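Local coordinates for protein glutamate receptor 1 (PDB 4IO2) that binds glutamate in its ligand-binding domain and, as a member of the ionotropic glutamate receptor family, probably opens a membrane ion channel in response, at residues L5-E16 and M52-A61. Numbering follows the deposited sequence. Where two conformers were deposited one is given.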
ATOM      1  N   LEU A   5      -8.933   0.602 -22.322  1.00 21.26           N
ATOM      2  CA  LEU A   5      -7.781   1.205 -22.982  1.00 20.20           C
ATOM      3  C   LEU A   5      -7.389   0.498 -24.301  1.00 21.84           C
ATOM      4  O   LEU A   5      -6.535   0.970 -25.014  1.00 21.20           O
ATOM      5  CB  LEU A   5      -6.602   1.280 -22.019  1.00 22.18           C
ATOM      6  CG  LEU A   5      -6.701   2.488 -21.066  1.00 20.89           C
ATOM      7  CD1 LEU A   5      -5.697   2.386 -19.927  1.00 21.86           C
ATOM      8  CD2 LEU A   5      -6.415   3.757 -21.889  1.00 24.52           C
ATOM      9  N   LYS A   6      -8.027  -0.623 -24.656  1.00 22.97           N
ATOM     10  CA  LYS A   6      -7.669  -1.344 -25.882  1.00 24.59           C
ATOM     11  C   LYS A   6      -7.724  -0.456 -27.126  1.00 23.72           C
ATOM     12  O   LYS A   6      -8.750   0.151 -27.403  1.00 27.23           O
ATOM     13  CB  LYS A   6      -8.545  -2.558 -26.086  1.00 27.35           C
ATOM     14  CG  LYS A   6      -8.066  -3.399 -27.280  1.00 31.08           C
ATOM     15  CD  LYS A   6      -8.778  -4.720 -27.385  1.00 38.73           C
ATOM     16  CE  LYS A   6      -8.331  -5.447 -28.633  1.00 42.61           C
ATOM     17  NZ  LYS A   6      -9.222  -6.606 -28.924  1.00 47.29           N
ATOM     18  N   GLY A   7      -6.614  -0.409 -27.859  1.00 21.71           N
ATOM     19  CA  GLY A   7      -6.489   0.387 -29.072  1.00 21.39           C
ATOM     20  C   GLY A   7      -6.206   1.877 -28.851  1.00 21.61           C
ATOM     21  O   GLY A   7      -6.017   2.609 -29.831  1.00 23.42           O
ATOM     22  N   ILE A   8      -6.208   2.335 -27.610  1.00 20.24           N
ATOM     23  CA  ILE A   8      -6.035   3.751 -27.312  1.00 19.13           C
ATOM     24  C   ILE A   8      -4.557   4.041 -27.142  1.00 18.16           C
ATOM     25  O   ILE A   8      -3.844   3.249 -26.530  1.00 19.29           O
ATOM     26  CB  ILE A   8      -6.756   4.109 -25.985  1.00 21.33           C
ATOM     27  CG1 ILE A   8      -8.263   3.789 -26.079  1.00 26.72           C
ATOM     28  CG2 ILE A   8      -6.465   5.529 -25.550  1.00 20.83           C
ATOM     29  CD1 ILE A   8      -8.988   4.549 -27.173  1.00 28.33           C
ATOM     30  N   THR A   9      -4.103   5.171 -27.656  1.00 18.28           N
ATOM     31  CA  THR A   9      -2.727   5.578 -27.438  1.00 18.21           C
ATOM     32  C   THR A   9      -2.599   6.364 -26.139  1.00 18.88           C
ATOM     33  O   THR A   9      -3.352   7.300 -25.900  1.00 23.04           O
ATOM     34  CB  THR A   9      -2.202   6.445 -28.621  1.00 21.03           C
ATOM     35  OG1 THR A   9      -2.224   5.663 -29.814  1.00 20.87           O
ATOM     36  CG2 THR A   9      -0.774   6.935 -28.360  1.00 22.45           C
ATOM     37  N   LEU A  10      -1.664   5.943 -25.294  1.00 17.56           N
ATOM     38  CA  LEU A  10      -1.328   6.664 -24.069  1.00 19.63           C
ATOM     39  C   LEU A  10       0.033   7.268 -24.164  1.00 19.47           C
ATOM     40  O   LEU A  10       1.015   6.558 -24.389  1.00 19.24           O
ATOM     41  CB  LEU A  10      -1.301   5.731 -22.877  1.00 22.61           C
ATOM     42  CG  LEU A  10      -2.623   5.163 -22.449  1.00 22.97           C
ATOM     43  CD1 LEU A  10      -2.350   4.204 -21.306  1.00 24.67           C
ATOM     44  CD2 LEU A  10      -3.593   6.259 -22.083  1.00 23.57           C
ATOM     45  N   ARG A  11       0.111   8.567 -23.938  1.00 18.73           N
ATOM     46  CA  ARG A  11       1.386   9.261 -23.711  1.00 17.70           C
ATOM     47  C   ARG A  11       1.780   9.026 -22.260  1.00 15.96           C
ATOM     48  O   ARG A  11       1.095   9.477 -21.316  1.00 17.74           O
ATOM     49  CB  ARG A  11       1.265  10.764 -23.980  1.00 21.99           C
ATOM     50  CG  ARG A  11       0.876  11.145 -25.402  1.00 25.49           C
ATOM     51  CD  ARG A  11       0.480  12.621 -25.480  1.00 27.09           C
ATOM     52  NE  ARG A  11      -0.597  12.881 -24.537  1.00 28.21           N
ATOM     53  CZ  ARG A  11      -0.872  14.048 -23.957  1.00 28.25           C
ATOM     54  NH1 ARG A  11      -0.210  15.161 -24.270  1.00 30.55           N
ATOM     55  NH2 ARG A  11      -1.841  14.093 -23.065  1.00 29.34           N
ATOM     56  N   ILE A  12       2.857   8.267 -22.061  1.00 15.39           N
ATOM     57  CA  ILE A  12       3.281   7.789 -20.736  1.00 14.12           C
ATOM     58  C   ILE A  12       4.559   8.501 -20.322  1.00 15.37           C
ATOM     59  O   ILE A  12       5.602   8.272 -20.913  1.00 16.30           O
ATOM     60  CB  ILE A  12       3.538   6.279 -20.733  1.00 14.33           C
ATOM     61  CG1 ILE A  12       2.323   5.528 -21.234  1.00 15.40           C
ATOM     62  CG2 ILE A  12       3.963   5.829 -19.323  1.00 14.77           C
ATOM     63  CD1 ILE A  12       2.493   4.001 -21.308  1.00 18.93           C
ATOM     64  N   GLY A  13       4.451   9.402 -19.351  1.00 13.39           N
ATOM     65  CA  GLY A  13       5.618  10.092 -18.827  1.00 14.23           C
ATOM     66  C   GLY A  13       6.397   9.183 -17.877  1.00 14.63           C
ATOM     67  O   GLY A  13       5.796   8.495 -17.027  1.00 14.64           O
ATOM     68  N   VAL A  14       7.716   9.157 -18.067  1.00 13.26           N
ATOM     69  CA  VAL A  14       8.628   8.436 -17.198  1.00 14.27           C
ATOM     70  C   VAL A  14       9.730   9.382 -16.793  1.00 13.30           C
ATOM     71  O   VAL A  14       9.916  10.442 -17.395  1.00 15.05           O
ATOM     72  CB  VAL A  14       9.179   7.137 -17.855  1.00 13.29           C
ATOM     73  CG1 VAL A  14       8.067   6.147 -18.211  1.00 14.31           C
ATOM     74  CG2 VAL A  14      10.021   7.394 -19.079  1.00 13.53           C
ATOM     75  N   ILE A  15      10.421   9.039 -15.708  1.00 13.00           N
ATOM     76  CA  ILE A  15      11.430   9.930 -15.117  1.00 12.57           C
ATOM     77  C   ILE A  15      12.647   9.106 -14.700  1.00 13.31           C
ATOM     78  O   ILE A  15      12.534   8.036 -14.113  1.00 13.17           O
ATOM     79  CB  ILE A  15      10.808  10.729 -13.940  1.00 12.62           C
ATOM     80  CG1 ILE A  15      11.795  11.701 -13.326  1.00 13.76           C
ATOM     81  CG2 ILE A  15      10.185   9.831 -12.851  1.00 13.05           C
ATOM     82  CD1 ILE A  15      11.171  12.722 -12.386  1.00 16.34           C
ATOM     83  N   GLU A  16      13.828   9.593 -15.044  1.00 13.17           N
ATOM     84  CA  GLU A  16      15.047   8.848 -14.785  1.00 13.17           C
ATOM     85  C   GLU A  16      15.223   8.555 -13.292  1.00 13.60           C
ATOM     86  O   GLU A  16      15.202   9.462 -12.464  1.00 14.36           O
ATOM     87  CB  GLU A  16      16.262   9.620 -15.342  1.00 16.33           C
ATOM     88  CG  GLU A  16      17.586   8.871 -15.193  1.00 17.25           C
ATOM     89  CD  GLU A  16      18.772   9.533 -15.846  1.00 26.06           C
ATOM     90  OE1 GLU A  16      18.600  10.604 -16.461  1.00 32.42           O
ATOM     91  OE2 GLU A  16      19.902   8.982 -15.738  1.00 27.62           O
ATOM     92  N   MET A  52      -3.696  -5.094 -21.712  1.00 21.13           N
ATOM     93  CA  MET A  52      -4.731  -4.079 -21.914  1.00 20.10           C
ATOM     94  C   MET A  52      -4.876  -3.627 -23.358  1.00 19.04           C
ATOM     95  O   MET A  52      -5.924  -3.103 -23.747  1.00 20.64           O
ATOM     96  CB  MET A  52      -4.420  -2.868 -21.035  1.00 18.92           C
ATOM     97  CG  MET A  52      -4.417  -3.229 -19.539  1.00 20.51           C
ATOM     98  SD  MET A  52      -3.929  -1.836 -18.517  1.00 22.48           S
ATOM     99  CE  MET A  52      -5.440  -0.939 -18.716  1.00 24.39           C
ATOM    100  N   GLY A  53      -3.831  -3.806 -24.152  1.00 20.74           N
ATOM    101  CA  GLY A  53      -3.905  -3.522 -25.579  1.00 21.12           C
ATOM    102  C   GLY A  53      -3.857  -2.067 -25.984  1.00 20.77           C
ATOM    103  O   GLY A  53      -4.187  -1.737 -27.117  1.00 22.47           O
ATOM    104  N   PHE A  54      -3.406  -1.182 -25.101  1.00 19.54           N
ATOM    105  CA  PHE A  54      -3.173   0.215 -25.482  1.00 19.32           C
ATOM    106  C   PHE A  54      -1.914   0.312 -26.346  1.00 20.75           C
ATOM    107  O   PHE A  54      -1.113  -0.624 -26.427  1.00 21.63           O
ATOM    108  CB  PHE A  54      -3.080   1.160 -24.251  1.00 18.72           C
ATOM    109  CG  PHE A  54      -2.016   0.799 -23.245  1.00 16.98           C
ATOM    110  CD1 PHE A  54      -0.684   1.134 -23.440  1.00 19.44           C
ATOM    111  CD2 PHE A  54      -2.386   0.201 -22.064  1.00 17.53           C
ATOM    112  CE1 PHE A  54       0.269   0.820 -22.478  1.00 19.27           C
ATOM    113  CE2 PHE A  54      -1.434  -0.141 -21.113  1.00 17.85           C
ATOM    114  CZ  PHE A  54      -0.106   0.179 -21.327  1.00 18.05           C
ATOM    115  N   VAL A  55      -1.736   1.467 -26.970  1.00 19.77           N
ATOM    116  CA  VAL A  55      -0.510   1.766 -27.695  1.00 20.72           C
ATOM    117  C   VAL A  55       0.319   2.695 -26.793  1.00 19.13           C
ATOM    118  O   VAL A  55      -0.164   3.745 -26.360  1.00 20.24           O
ATOM    119  CB  VAL A  55      -0.816   2.411 -29.048  1.00 25.08           C
ATOM    120  CG1 VAL A  55       0.458   2.796 -29.771  1.00 24.99           C
ATOM    121  CG2 VAL A  55      -1.620   1.419 -29.920  1.00 27.82           C
ATOM    122  N   ALA A  56       1.550   2.291 -26.509  1.00 19.80           N
ATOM    123  CA  ALA A  56       2.421   3.027 -25.602  1.00 19.78           C
ATOM    124  C   ALA A  56       3.276   4.045 -26.337  1.00 21.93           C
ATOM    125  O   ALA A  56       4.053   3.707 -27.223  1.00 27.73           O
ATOM    126  CB  ALA A  56       3.302   2.081 -24.840  1.00 21.91           C
ATOM    127  N   ASP A  57       3.107   5.298 -25.961  1.00 19.21           N
ATOM    128  CA  ASP A  57       3.982   6.376 -26.406  1.00 18.26           C
ATOM    129  C   ASP A  57       4.780   6.892 -25.199  1.00 17.50           C
ATOM    130  O   ASP A  57       4.333   7.770 -24.461  1.00 17.80           O
ATOM    131  CB  ASP A  57       3.142   7.481 -27.059  1.00 21.00           C
ATOM    132  CG  ASP A  57       3.954   8.713 -27.437  1.00 26.27           C
ATOM    133  OD1 ASP A  57       5.193   8.611 -27.508  1.00 26.40           O
ATOM    134  OD2 ASP A  57       3.335   9.777 -27.705  1.00 29.53           O
ATOM    135  N   VAL A  58       5.933   6.287 -24.983  1.00 16.64           N
ATOM    136  CA  VAL A  58       6.717   6.496 -23.762  1.00 17.89           C
ATOM    137  C   VAL A  58       7.589   7.741 -23.942  1.00 17.35           C
ATOM    138  O   VAL A  58       8.327   7.843 -24.913  1.00 19.30           O
ATOM    139  CB  VAL A  58       7.576   5.286 -23.445  1.00 18.16           C
ATOM    140  CG1 VAL A  58       8.459   5.569 -22.236  1.00 19.74           C
ATOM    141  CG2 VAL A  58       6.721   4.060 -23.218  1.00 20.93           C
ATOM    142  N   GLN A  59       7.450   8.696 -23.035  1.00 17.18           N
ATOM    143  CA  GLN A  59       8.128   9.976 -23.114  0.56 18.95           C
ATOM    144  C   GLN A  59       8.921  10.229 -21.841  1.00 18.41           C
ATOM    145  O   GLN A  59       8.355  10.359 -20.762  1.00 17.77           O
ATOM    146  CB  GLN A  59       7.107  11.085 -23.328  0.56 21.51           C
ATOM    147  CG  GLN A  59       6.353  10.995 -24.641  0.56 23.67           C
ATOM    148  CD  GLN A  59       7.204  11.416 -25.829  0.56 26.45           C
ATOM    149  OE1 GLN A  59       8.080  12.260 -25.705  0.56 27.92           O
ATOM    150  NE2 GLN A  59       6.944  10.824 -26.982  0.56 27.46           N
ATOM    151  N   LEU A  60      10.240  10.294 -21.971  1.00 18.52           N
ATOM    152  CA  LEU A  60      11.113  10.620 -20.843  1.00 18.36           C
ATOM    153  C   LEU A  60      11.010  12.108 -20.505  1.00 17.96           C
ATOM    154  O   LEU A  60      11.167  12.988 -21.388  1.00 20.13           O
ATOM    155  CB  LEU A  60      12.544  10.269 -21.206  1.00 18.31           C
ATOM    156  CG  LEU A  60      13.661  10.564 -20.191  1.00 18.82           C
ATOM    157  CD1 LEU A  60      13.458   9.717 -18.938  1.00 18.25           C
ATOM    158  CD2 LEU A  60      15.027  10.315 -20.841  1.00 21.54           C
ATOM    159  N   ALA A  61      10.758  12.394 -19.229  1.00 16.84           N
ATOM    160  CA  ALA A  61      10.717  13.784 -18.778  1.00 18.29           C
ATOM    161  C   ALA A  61      12.095  14.402 -18.992  1.00 20.97           C
ATOM    162  O   ALA A  61      13.127  13.733 -18.846  1.00 21.76           O
ATOM    163  CB  ALA A  61      10.310  13.870 -17.336  1.00 18.13           C
TER
HETATM  164  O   HOH W   1      13.966  12.317 -16.393  1.00 18.56           O
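Strands 9-14 and 55-60 run parallel, Thr9 beside Val55 and Val14 beside Leu60, with their axes 27° apart. Leu10, Ile12 and Val14 each use both N and O: Leu10 N donates to Val55 O and Leu10 O accepts from Asp57 N, a pattern that continues until Ala61 N reaches Val14 O at 2.8 Å. Before the strands, in the type II turn from Leu5 to Ile8, Gly7 N donates to Gly53 O (2.9 Å). The chain leaves strand 9-14, passes through strands 22-25 and 35-38 and returns by helix 40-52, a beta-alpha-beta crossover of the periplasmic-binding-protein fold; strand 81-82 flanks 9-14 on its other side. On the face of Leu10, Ile12 and Val14, turned to helix 40-52, Phe54 holds CG between its own N and carbonyl carbon (chi1 57°), and its ring turns one face to Leu10 CD1, a CH-pi contact 4.0 Å from the centroid. Ile12 CD1 approaches that ring obliquely, 4.1 Å from Phe54 CE1, and also meets Ala56 CB; Val14 CG2 touches Val58 CG1 at 4.0 Å. On the face of Asp57, the Arg11 guanidinium turns away to Asp80 and Gly77. Past the strand, Ile15 packs on Tyr67 of the glutamate pocket, and a water bridges Glu16 N to Ala61 O.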